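Local coordinates for protein glutathione S-transferase 2 (Onchocerca volvulus, PDB 1TU7) that conjugates glutathione to electrophilic compounds as a homodimeric Pi-class transferase and appears to play a central role in the parasite's detoxification system, at residues Lys4-Ser9 and Cys52-Asp57; Phe8-Leu13 and Lys199-Gly204; Phe45-Leu50 and Gln59-Gly64. One frame throughout, in Å; residues are numbered along the deposited sequence.

Contact 1: residues Lys4-Ser9 and Cys52-Asp57; sequences KLTYFS and CLYDGD. With GSH (glutathione), chain C.
Two central strands of the thioredoxin-like N-terminal domain pair here, and Lys4, Leu5 and Thr6 face Tyr54, Leu53 and Cys52. The strands run antiparallel, with their axes 164° apart. Lys4 and Tyr54 form a hydrogen-bonded pair: Tyr54 N gives to Lys4 O at 2.8 Å, and Lys4 N gives back to Tyr54 O. Thr6 and Cys52 form the second such pair, with Thr6 N to Cys52 O at 2.8 Å and nearly straight at 175°. Between them, Leu5 and Leu53 make the non-hydrogen-bonded pair, with Leu5 CD1 4.3 Å from Leu53 CB. In the mixed sheet of this glutathione transferase fold, strand 29-33 flanks strand 3-8 on its other side. The face opposite these leucines carries Lys4, Thr6, Cys52 and Tyr54. The Lys4 chain lies alongside Tyr54, and the bend at chi3 (71°) brings CE to 3.6 Å from Tyr54 CD1. Thr6 OG1 meets the ring edge in plane, 3.4 Å from Tyr54 CE1, while its hydrogen bond goes to Asp31. Cys52 SG sits over one ring face of Tyr54, toward the rim. Further on, strand 3-8 delivers Tyr7 to glutathione, with Tyr7 OH 3.4 Å from the ligand's SG2. Leu13 N hydrogen-bonds to this OH.

Contact 2: residues Phe8-Leu13 and Lys199-Gly204; sequences FSIRGL and KVPVNG. With GSH (glutathione), chain C; GOL (glycerol), chain D.
Arg11 and Gly12 meet the C-terminal tail through their backbones. Arg11 N gives a hydrogen bond to Pro201 O at 2.9 Å, and Gly12 N gives one to Val202 O, also at 2.9 Å. Ile10 packs beside them. Its CG2 lies 4.1 Å from Pro201 CB, and its CD1 packs 3.5 Å from Gly204 N, which is hydrogen-bonded to Tyr106. With chi1 at 64°, CG1 stands between the backbone N and the carbonyl carbon, which carries CD1 along to Gly204. The Arg11 chain crosses Val200 obliquely, with CG 4.0 Å from Val200 CG1. Val202 CG2 lies over one face of the guanidinium, toward its rim. NH1 of Arg11 gives a hydrogen bond to glycerol O3 at 2.9 Å, and that glycerol, probably from the crystallisation liquor, also binds Val200 O. Further out, Arg11 NH2 forms salt bridges with Asp159 and Glu156 of helix 149-164, which also packs against Val202. Thus the loop between strand 3-8 and helix 15-23 is joined to the tail after helix 186-197 and to the helical domain. Arg11 is buried, and the two carboxylates probably offset its charge, though its NH2 also lies near Arg195; its chain therefore joins apolar packing to an ionic cluster.

Contact 3: residues Phe45-Leu50 and Gln59-Gly64; sequences FQFGQL and QIVQSG. With GSH (glutathione), chain C.
Val61 packs tightly into the type I turn that carries Phe45, Gln46 and Phe47, on the glutathione-binding side of the N-terminal domain. Val61 CG1 meets the edge of the Phe45 ring, 4.1 Å from Phe45 CD2. Its other methyl, CG2, reaches Phe47 CD1 at 3.9 Å. With chi1 at -63°, CG1 lies opposite the carbonyl carbon and faces Phe45, while CG2 stands between N and C and faces Phe47. Leu50 CD2 covers one face of the Phe45 ring. Gln59 crosses Phe45 at about a right angle, and its NE2 comes to 3.4 Å from Phe45 CD2. That NE2 is held by Gln44 O.

Gln46 and Gln59 are partly exposed, so this side is less enclosed, though Gln46 is also packed by Met89 of the second subunit. Their side chains slide past each other in opposite directions, with the amide planes 32° apart. At the other end glutathione joins the segments. Leu50 N gives a bond to ligand O2 at 2.9 Å and 173°, and Leu50 O accepts from ligand N2, pairing with the cysteinyl backbone as in an antiparallel strand pair. Ser63 N gives to O12 at 2.9 Å, and Ser63 OG to O11 at 2.6 Å; together they grip the gamma-glutamyl carboxylate at the start of helix 63-73.

Strand 52-55 lies beside strand 58-61, and its Cys52 and Tyr54 touch Phe45 and Gln59. In the second subunit, Lys127 of helix 109-132 hydrogen-bonds to Phe47 O, Phe128 meets the Phe47 ring edge-to-face, and Gly93 of helix 81-107 packs on it, consistent with Phe47 as the aromatic key of the Pi-class lock-and-key interface.

How the contacts relate
From the N terminus, strand 3-8 enters contact 1, which closes a loop through helix 15-23 and strand 29-33 when strand 52-55 returns beside it. The chain runs on through Phe8 and Ser9 into contact 2. That contact closes a far longer loop, over most of the chain, and ties the N-terminal domain to the tail beyond the last helix. Contact 3 lies wholly within this long loop. Its segments alternate with those of contact 1, so these two cross. They share a sheet through strands 52-55 and 58-61, where Leu53 N bonds to Ile60 O. Tyr7 OH and Leu13 N link contacts 1 and 2, and all three contacts border glutathione.

Contact 1: residues Lys4-Ser9 and Cys52-Asp57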
loop_
_atom_site.group_PDB
_atom_site.type_symbol
_atom_site.label_atom_id
_atom_site.label_comp_id
_atom_site.label_asym_id
_atom_site.label_seq_id
_atom_site.Cartn_x
_atom_site.Cartn_y
_atom_site.Cartn_z
ATOM N N LYS A 4 -20.585 -0.948 -7.559
ATOM C CA LYS A 4 -20.950 -0.009 -6.506
ATOM C C LYS A 4 -19.703 0.283 -5.699
ATOM O O LYS A 4 -19.037 -0.632 -5.243
ATOM C CB LYS A 4 -22.050 -0.551 -5.597
ATOM C CG LYS A 4 -22.359 0.364 -4.452
ATOM C CD LYS A 4 -23.677 0.087 -3.791
ATOM C CE LYS A 4 -23.674 -1.149 -3.030
ATOM N NZ LYS A 4 -25.055 -1.377 -2.473
ATOM N N LEU A 5 -19.404 1.554 -5.496
ATOM C CA LEU A 5 -18.289 1.964 -4.667
ATOM C C LEU A 5 -18.832 2.655 -3.452
ATOM O O LEU A 5 -19.520 3.686 -3.579
ATOM C CB LEU A 5 -17.380 2.911 -5.438
ATOM C CG LEU A 5 -16.133 3.388 -4.695
ATOM C CD1 LEU A 5 -15.115 2.258 -4.567
ATOM C CD2 LEU A 5 -15.537 4.570 -5.416
ATOM N N THR A 6 -18.512 2.116 -2.287
ATOM C CA THR A 6 -18.985 2.633 -1.012
ATOM C C THR A 6 -17.831 3.326 -0.312
ATOM O O THR A 6 -16.781 2.724 -0.083
ATOM C CB THR A 6 -19.553 1.494 -0.177
ATOM O OG1 THR A 6 -20.686 0.953 -0.871
ATOM C CG2 THR A 6 -20.073 2.003 1.164
ATOM N N TYR A 7 -18.020 4.607 -0.002
ATOM C CA TYR A 7 -17.044 5.388 0.733
ATOM C C TYR A 7 -17.767 6.552 1.391
ATOM O O TYR A 7 -18.957 6.748 1.205
ATOM C CB TYR A 7 -15.935 5.918 -0.197
ATOM C CG TYR A 7 -14.720 6.475 0.515
ATOM C CD1 TYR A 7 -14.384 7.821 0.400
ATOM C CD2 TYR A 7 -13.939 5.686 1.333
ATOM C CE1 TYR A 7 -13.290 8.357 1.038
ATOM C CE2 TYR A 7 -12.820 6.212 1.978
ATOM C CZ TYR A 7 -12.492 7.552 1.809
ATOM O OH TYR A 7 -11.402 8.112 2.425
ATOM N N PHE A 8 -17.046 7.319 2.177
ATOM C CA PHE A 8 -17.614 8.535 2.742
ATOM C C PHE A 8 -17.822 9.580 1.650
ATOM O O PHE A 8 -17.349 9.450 0.503
ATOM C CB PHE A 8 -16.692 9.003 3.861
ATOM C CG PHE A 8 -16.542 7.976 4.944
ATOM C CD1 PHE A 8 -15.411 7.171 5.034
ATOM C CD2 PHE A 8 -17.603 7.732 5.808
ATOM C CE1 PHE A 8 -15.294 6.185 5.991
ATOM C CE2 PHE A 8 -17.502 6.738 6.774
ATOM C CZ PHE A 8 -16.341 5.955 6.875
ATOM N N SER A 9 -18.525 10.644 2.002
ATOM C CA SER A 9 -18.874 11.674 1.054
ATOM C C SER A 9 -17.794 12.739 0.988
ATOM O O SER A 9 -18.031 13.925 1.182
ATOM C CB SER A 9 -20.246 12.278 1.352
ATOM O OG SER A 9 -20.757 12.839 0.173
ATOM N N CYS A 52 -15.005 0.361 -0.325
ATOM C CA CYS A 52 -15.366 -0.976 -0.799
ATOM C C CYS A 52 -15.919 -0.924 -2.179
ATOM O O CYS A 52 -16.812 -0.129 -2.426
ATOM C CB CYS A 52 -16.408 -1.554 0.144
ATOM S SG CYS A 52 -16.946 -3.220 -0.239
ATOM N N LEU A 53 -15.421 -1.768 -3.081
ATOM C CA LEU A 53 -16.029 -1.949 -4.386
ATOM C C LEU A 53 -16.782 -3.272 -4.402
ATOM O O LEU A 53 -16.189 -4.329 -4.147
ATOM C CB LEU A 53 -14.978 -1.951 -5.491
ATOM C CG LEU A 53 -15.562 -2.180 -6.884
ATOM C CD1 LEU A 53 -16.286 -0.918 -7.337
ATOM C CD2 LEU A 53 -14.401 -2.621 -7.796
ATOM N N TYR A 54 -18.061 -3.195 -4.722
ATOM C CA TYR A 54 -18.834 -4.355 -5.114
ATOM C C TYR A 54 -18.778 -4.461 -6.624
ATOM O O TYR A 54 -19.181 -3.549 -7.330
ATOM C CB TYR A 54 -20.273 -4.198 -4.630
ATOM C CG TYR A 54 -20.428 -3.975 -3.131
ATOM C CD1 TYR A 54 -20.446 -2.680 -2.592
ATOM C CD2 TYR A 54 -20.573 -5.058 -2.247
ATOM C CE1 TYR A 54 -20.606 -2.470 -1.236
ATOM C CE2 TYR A 54 -20.732 -4.840 -0.889
ATOM C CZ TYR A 54 -20.766 -3.551 -0.395
ATOM O OH TYR A 54 -20.956 -3.302 0.960
ATOM N N ASP A 55 -18.206 -5.557 -7.092
ATOM C CA ASP A 55 -18.109 -5.856 -8.506
ATOM C C ASP A 55 -18.915 -7.114 -8.728
ATOM O O ASP A 55 -18.442 -8.224 -8.458
ATOM C CB ASP A 55 -16.656 -6.076 -8.861
ATOM C CG ASP A 55 -16.456 -6.311 -10.326
ATOM O OD1 ASP A 55 -17.452 -6.574 -11.050
ATOM O OD2 ASP A 55 -15.328 -6.268 -10.839
ATOM N N GLY A 56 -20.153 -6.936 -9.175
ATOM C CA GLY A 56 -21.099 -8.035 -9.171
ATOM C C GLY A 56 -21.226 -8.595 -7.752
ATOM O O GLY A 56 -21.478 -7.836 -6.820
ATOM N N ASP A 57 -20.988 -9.897 -7.604
ATOM C CA ASP A 57 -21.063 -10.583 -6.288
ATOM C C ASP A 57 -19.749 -10.569 -5.490
ATOM O O ASP A 57 -19.646 -11.199 -4.438
ATOM C CB ASP A 57 -21.511 -12.047 -6.474
HETATM N N1 GSH C . -5.489 0.744 3.649
HETATM C CA1 GSH C . -6.827 1.189 3.563
HETATM C C1 GSH C . -7.292 1.378 2.181
HETATM O O11 GSH C . -6.355 1.891 1.362
HETATM O O12 GSH C . -8.455 1.215 1.661
HETATM C CB1 GSH C . -7.345 2.221 4.470
HETATM C CG1 GSH C . -8.837 2.328 4.651
HETATM C CD1 GSH C . -9.186 3.423 5.648
HETATM O OE1 GSH C . -8.194 3.973 6.387
HETATM N N2 GSH C . -10.433 3.802 5.729
HETATM C CA2 GSH C . -10.896 4.888 6.595
HETATM C C2 GSH C . -12.147 4.460 7.255
HETATM O O2 GSH C . -12.980 3.539 6.655
HETATM C CB2 GSH C . -11.219 6.135 5.776
HETATM S SG2 GSH C . -9.717 6.957 5.202
HETATM N N3 GSH C . -12.459 4.958 8.440
HETATM C CA3 GSH C . -13.692 4.534 9.046
HETATM C C3 GSH C . -13.440 3.834 10.342
HETATM O O31 GSH C . -12.345 3.157 10.624
HETATM O O32 GSH C . -14.462 3.922 11.296
#

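Contact 2: residues Phe8-Leu13 and Lys199-Gly204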
loop_
_atom_site.group_PDB
_atom_site.type_symbol
_atom_site.label_atom_id
_atom_site.label_comp_id
_atom_site.label_asym_id
_atom_site.label_seq_id
_atom_site.Cartn_x
_atom_site.Cartn_y
_atom_site.Cartn_z
ATOM N N PHE A 8 -17.046 7.319 2.177
ATOM C CA PHE A 8 -17.614 8.535 2.742
ATOM C C PHE A 8 -17.822 9.580 1.650
ATOM O O PHE A 8 -17.349 9.450 0.503
ATOM C CB PHE A 8 -16.692 9.003 3.861
ATOM C CG PHE A 8 -16.542 7.976 4.944
ATOM C CD1 PHE A 8 -15.411 7.171 5.034
ATOM C CD2 PHE A 8 -17.603 7.732 5.808
ATOM C CE1 PHE A 8 -15.294 6.185 5.991
ATOM C CE2 PHE A 8 -17.502 6.738 6.774
ATOM C CZ PHE A 8 -16.341 5.955 6.875
ATOM N N SER A 9 -18.525 10.644 2.002
ATOM C CA SER A 9 -18.874 11.674 1.054
ATOM C C SER A 9 -17.794 12.739 0.988
ATOM O O SER A 9 -18.031 13.925 1.182
ATOM C CB SER A 9 -20.246 12.278 1.352
ATOM O OG SER A 9 -20.757 12.839 0.173
ATOM N N ILE A 10 -16.585 12.276 0.707
ATOM C CA ILE A 10 -15.394 13.098 0.554
ATOM C C ILE A 10 -14.579 12.422 -0.540
ATOM O O ILE A 10 -14.854 11.284 -0.932
ATOM C CB ILE A 10 -14.525 13.156 1.858
ATOM C CG1 ILE A 10 -13.976 11.776 2.200
ATOM C CG2 ILE A 10 -15.325 13.769 3.008
ATOM C CD1 ILE A 10 -12.947 11.730 3.318
ATOM N N ARG A 11 -13.541 13.102 -0.997
ATOM C CA ARG A 11 -12.649 12.531 -1.981
ATOM C C ARG A 11 -11.814 11.424 -1.358
ATOM O O ARG A 11 -11.984 10.250 -1.704
ATOM C CB ARG A 11 -11.821 13.606 -2.632
ATOM C CG ARG A 11 -12.667 14.500 -3.542
ATOM C CD ARG A 11 -12.082 15.854 -3.877
ATOM N NE ARG A 11 -10.862 15.759 -4.636
ATOM C CZ ARG A 11 -10.357 16.751 -5.358
ATOM N NH1 ARG A 11 -10.964 17.917 -5.412
ATOM N NH2 ARG A 11 -9.230 16.595 -6.021
ATOM N N GLY A 12 -10.949 11.788 -0.424
ATOM C CA GLY A 12 -10.203 10.815 0.336
ATOM C C GLY A 12 -9.593 9.702 -0.491
ATOM O O GLY A 12 -9.048 9.933 -1.561
ATOM N N LEU A 13 -9.669 8.485 0.027
ATOM C CA LEU A 13 -9.060 7.317 -0.605
ATOM C C LEU A 13 -9.821 6.799 -1.775
ATOM O O LEU A 13 -9.266 6.041 -2.576
ATOM C CB LEU A 13 -8.941 6.181 0.415
ATOM C CG LEU A 13 -8.063 6.462 1.627
ATOM C CD1 LEU A 13 -8.162 5.289 2.571
ATOM C CD2 LEU A 13 -6.619 6.721 1.211
ATOM N N LYS A 199 -18.179 21.746 -4.444
ATOM C CA LYS A 199 -17.140 21.890 -3.426
ATOM C C LYS A 199 -17.031 20.637 -2.578
ATOM O O LYS A 199 -17.039 20.668 -1.333
ATOM C CB LYS A 199 -17.388 23.134 -2.577
ATOM C CG LYS A 199 -17.305 24.412 -3.340
ATOM C CD LYS A 199 -17.315 25.654 -2.468
ATOM C CE LYS A 199 -17.067 26.915 -3.330
ATOM N NZ LYS A 199 -17.310 28.196 -2.571
ATOM N N VAL A 200 -16.883 19.494 -3.250
ATOM C CA VAL A 200 -16.798 18.216 -2.552
ATOM C C VAL A 200 -15.578 18.274 -1.634
ATOM O O VAL A 200 -14.493 18.629 -2.098
ATOM C CB VAL A 200 -16.641 17.028 -3.533
ATOM C CG1 VAL A 200 -16.387 15.760 -2.769
ATOM C CG2 VAL A 200 -17.856 16.908 -4.437
ATOM N N PRO A 201 -15.719 17.973 -0.344
ATOM C CA PRO A 201 -14.550 18.055 0.533
ATOM C C PRO A 201 -13.480 17.050 0.143
ATOM O O PRO A 201 -13.794 15.925 -0.221
ATOM C CB PRO A 201 -15.102 17.727 1.922
ATOM C CG PRO A 201 -16.521 17.839 1.825
ATOM C CD PRO A 201 -16.945 17.617 0.396
ATOM N N VAL A 202 -12.231 17.470 0.196
ATOM C CA VAL A 202 -11.125 16.542 -0.021
ATOM C C VAL A 202 -11.048 15.530 1.115
ATOM O O VAL A 202 -10.843 14.343 0.890
ATOM C CB VAL A 202 -9.764 17.265 -0.197
ATOM C CG1 VAL A 202 -8.629 16.265 -0.365
ATOM C CG2 VAL A 202 -9.820 18.238 -1.376
ATOM N N ASN A 203 -11.166 16.044 2.345
ATOM C CA ASN A 203 -10.922 15.262 3.547
ATOM C C ASN A 203 -12.132 15.281 4.470
ATOM O O ASN A 203 -13.034 16.083 4.311
ATOM C CB ASN A 203 -9.690 15.827 4.260
ATOM C CG ASN A 203 -8.501 15.938 3.318
ATOM O OD1 ASN A 203 -7.998 17.047 2.998
ATOM N ND2 ASN A 203 -8.103 14.803 2.816
ATOM N N GLY A 204 -12.145 14.352 5.417
ATOM C CA GLY A 204 -13.269 14.163 6.334
ATOM C C GLY A 204 -13.432 15.209 7.405
ATOM O O GLY A 204 -14.481 15.289 8.062
HETATM N N1 GSH C . -5.489 0.744 3.649
HETATM C CA1 GSH C . -6.827 1.189 3.563
HETATM C C1 GSH C . -7.292 1.378 2.181
HETATM O O11 GSH C . -6.355 1.891 1.362
HETATM O O12 GSH C . -8.455 1.215 1.661
HETATM C CB1 GSH C . -7.345 2.221 4.470
HETATM C CG1 GSH C . -8.837 2.328 4.651
HETATM C CD1 GSH C . -9.186 3.423 5.648
HETATM O OE1 GSH C . -8.194 3.973 6.387
HETATM N N2 GSH C . -10.433 3.802 5.729
HETATM C CA2 GSH C . -10.896 4.888 6.595
HETATM C C2 GSH C . -12.147 4.460 7.255
HETATM O O2 GSH C . -12.980 3.539 6.655
HETATM C CB2 GSH C . -11.219 6.135 5.776
HETATM S SG2 GSH C . -9.717 6.957 5.202
HETATM N N3 GSH C . -12.459 4.958 8.440
HETATM C CA3 GSH C . -13.692 4.534 9.046
HETATM C C3 GSH C . -13.440 3.834 10.342
HETATM O O31 GSH C . -12.345 3.157 10.624
HETATM O O32 GSH C . -14.462 3.922 11.296
HETATM C C1 GOL D . -12.903 22.460 -4.559
HETATM O O1 GOL D . -12.063 23.231 -3.740
HETATM C C2 GOL D . -12.908 21.067 -3.953
HETATM O O2 GOL D . -13.480 21.115 -2.656
HETATM C C3 GOL D . -13.715 20.172 -4.897
HETATM O O3 GOL D . -13.525 18.818 -4.539
#

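Contact 3: residues Phe45-Leu50 and Gln59-Gly64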
loop_
_atom_site.group_PDB
_atom_site.type_symbol
_atom_site.label_atom_id
_atom_site.label_comp_id
_atom_site.label_asym_id
_atom_site.label_seq_id
_atom_site.Cartn_x
_atom_site.Cartn_y
_atom_site.Cartn_z
ATOM N N PHE A 45 -17.668 -5.061 6.314
ATOM C CA PHE A 45 -16.422 -4.837 5.562
ATOM C C PHE A 45 -15.307 -5.600 6.222
ATOM O O PHE A 45 -15.218 -5.611 7.433
ATOM C CB PHE A 45 -16.165 -3.342 5.464
ATOM C CG PHE A 45 -17.321 -2.644 4.831
ATOM C CD1 PHE A 45 -18.279 -2.031 5.615
ATOM C CD2 PHE A 45 -17.544 -2.742 3.472
ATOM C CE1 PHE A 45 -19.414 -1.456 5.042
ATOM C CE2 PHE A 45 -18.655 -2.162 2.888
ATOM C CZ PHE A 45 -19.594 -1.519 3.668
ATOM N N GLN A 46 -14.461 -6.223 5.411
ATOM C CA GLN A 46 -13.486 -7.185 5.901
ATOM C C GLN A 46 -12.479 -6.623 6.917
ATOM O O GLN A 46 -12.024 -7.351 7.788
ATOM C CB GLN A 46 -12.768 -7.840 4.717
ATOM C CG GLN A 46 -13.673 -8.717 3.853
ATOM C CD GLN A 46 -14.205 -8.050 2.576
ATOM O OE1 GLN A 46 -14.264 -8.685 1.490
ATOM N NE2 GLN A 46 -14.621 -6.815 2.700
ATOM N N PHE A 47 -12.121 -5.344 6.814
ATOM C CA PHE A 47 -11.312 -4.670 7.817
ATOM C C PHE A 47 -12.047 -3.559 8.564
ATOM O O PHE A 47 -11.429 -2.743 9.205
ATOM C CB PHE A 47 -9.993 -4.162 7.207
ATOM C CG PHE A 47 -9.174 -5.261 6.621
ATOM C CD1 PHE A 47 -9.068 -5.460 5.247
ATOM C CD2 PHE A 47 -8.549 -6.149 7.472
ATOM C CE1 PHE A 47 -8.321 -6.519 4.766
ATOM C CE2 PHE A 47 -7.811 -7.139 7.044
ATOM C CZ PHE A 47 -7.738 -7.383 5.671
ATOM N N GLY A 48 -13.370 -3.537 8.443
ATOM C CA GLY A 48 -14.180 -2.535 9.105
ATOM C C GLY A 48 -14.018 -1.143 8.557
ATOM O O GLY A 48 -14.304 -0.161 9.240
ATOM N N GLN A 49 -13.539 -1.043 7.313
ATOM C CA GLN A 49 -13.192 0.240 6.704
ATOM C C GLN A 49 -13.620 0.303 5.229
ATOM O O GLN A 49 -13.971 -0.689 4.594
ATOM C CB GLN A 49 -11.677 0.484 6.853
ATOM C CG GLN A 49 -11.272 0.697 8.319
ATOM C CD GLN A 49 -9.976 1.442 8.489
ATOM O OE1 GLN A 49 -9.915 2.463 9.212
ATOM N NE2 GLN A 49 -8.951 0.976 7.841
ATOM N N LEU A 50 -13.623 1.524 4.725
ATOM C CA LEU A 50 -13.951 1.849 3.338
ATOM C C LEU A 50 -12.701 2.460 2.699
ATOM O O LEU A 50 -11.840 2.971 3.404
ATOM C CB LEU A 50 -15.113 2.849 3.324
ATOM C CG LEU A 50 -16.398 2.354 4.006
ATOM C CD1 LEU A 50 -17.502 3.416 3.945
ATOM C CD2 LEU A 50 -16.877 1.050 3.441
ATOM N N GLN A 59 -17.053 -8.604 -3.205
ATOM C CA GLN A 59 -16.885 -7.506 -2.311
ATOM C C GLN A 59 -15.395 -7.324 -2.033
ATOM O O GLN A 59 -14.742 -8.171 -1.404
ATOM C CB GLN A 59 -17.648 -7.741 -1.003
ATOM C CG GLN A 59 -17.540 -6.569 -0.052
ATOM C CD GLN A 59 -17.964 -6.832 1.383
ATOM O OE1 GLN A 59 -17.929 -7.966 1.843
ATOM N NE2 GLN A 59 -18.262 -5.774 2.116
ATOM N N ILE A 60 -14.854 -6.190 -2.510
ATOM C CA ILE A 60 -13.429 -5.915 -2.451
ATOM C C ILE A 60 -13.176 -4.646 -1.646
ATOM O O ILE A 60 -13.591 -3.556 -2.047
ATOM C CB ILE A 60 -12.865 -5.740 -3.867
ATOM C CG1 ILE A 60 -13.298 -6.889 -4.764
ATOM C CG2 ILE A 60 -11.348 -5.646 -3.783
ATOM C CD1 ILE A 60 -13.069 -6.607 -6.226
ATOM N N VAL A 61 -12.518 -4.764 -0.505
ATOM C CA VAL A 61 -12.002 -3.617 0.203
ATOM C C VAL A 61 -10.496 -3.474 -0.090
ATOM O O VAL A 61 -9.931 -4.290 -0.825
ATOM C CB VAL A 61 -12.317 -3.657 1.729
ATOM C CG1 VAL A 61 -13.807 -3.604 1.954
ATOM C CG2 VAL A 61 -11.707 -4.874 2.429
ATOM N N GLN A 62 -9.908 -2.396 0.444
ATOM C CA GLN A 62 -8.521 -1.976 0.252
ATOM C C GLN A 62 -8.377 -1.251 -1.068
ATOM O O GLN A 62 -8.386 -1.847 -2.130
ATOM C CB GLN A 62 -7.513 -3.118 0.406
ATOM C CG GLN A 62 -7.407 -3.614 1.839
ATOM C CD GLN A 62 -6.711 -2.681 2.798
ATOM O OE1 GLN A 62 -6.737 -2.905 4.038
ATOM N NE2 GLN A 62 -6.085 -1.677 2.284
ATOM N N SER A 63 -8.193 0.063 -0.973
ATOM C CA SER A 63 -8.165 0.909 -2.139
ATOM C C SER A 63 -7.163 0.439 -3.181
ATOM O O SER A 63 -7.463 0.483 -4.361
ATOM C CB SER A 63 -7.891 2.360 -1.767
ATOM O OG SER A 63 -6.617 2.542 -1.155
ATOM N N GLY A 64 -5.972 -0.006 -2.778
ATOM C CA GLY A 64 -5.010 -0.468 -3.754
ATOM C C GLY A 64 -5.402 -1.747 -4.450
ATOM O O GLY A 64 -5.157 -1.949 -5.637
HETATM N N1 GSH C . -5.489 0.744 3.649
HETATM C CA1 GSH C . -6.827 1.189 3.563
HETATM C C1 GSH C . -7.292 1.378 2.181
HETATM O O11 GSH C . -6.355 1.891 1.362
HETATM O O12 GSH C . -8.455 1.215 1.661
HETATM C CB1 GSH C . -7.345 2.221 4.470
HETATM C CG1 GSH C . -8.837 2.328 4.651
HETATM C CD1 GSH C . -9.186 3.423 5.648
HETATM O OE1 GSH C . -8.194 3.973 6.387
HETATM N N2 GSH C . -10.433 3.802 5.729
HETATM C CA2 GSH C . -10.896 4.888 6.595
HETATM C C2 GSH C . -12.147 4.460 7.255
HETATM O O2 GSH C . -12.980 3.539 6.655
HETATM C CB2 GSH C . -11.219 6.135 5.776
HETATM S SG2 GSH C . -9.717 6.957 5.202
HETATM N N3 GSH C . -12.459 4.958 8.440
HETATM C CA3 GSH C . -13.692 4.534 9.046
HETATM C C3 GSH C . -13.440 3.834 10.342
HETATM O O31 GSH C . -12.345 3.157 10.624
HETATM O O32 GSH C . -14.462 3.922 11.296
#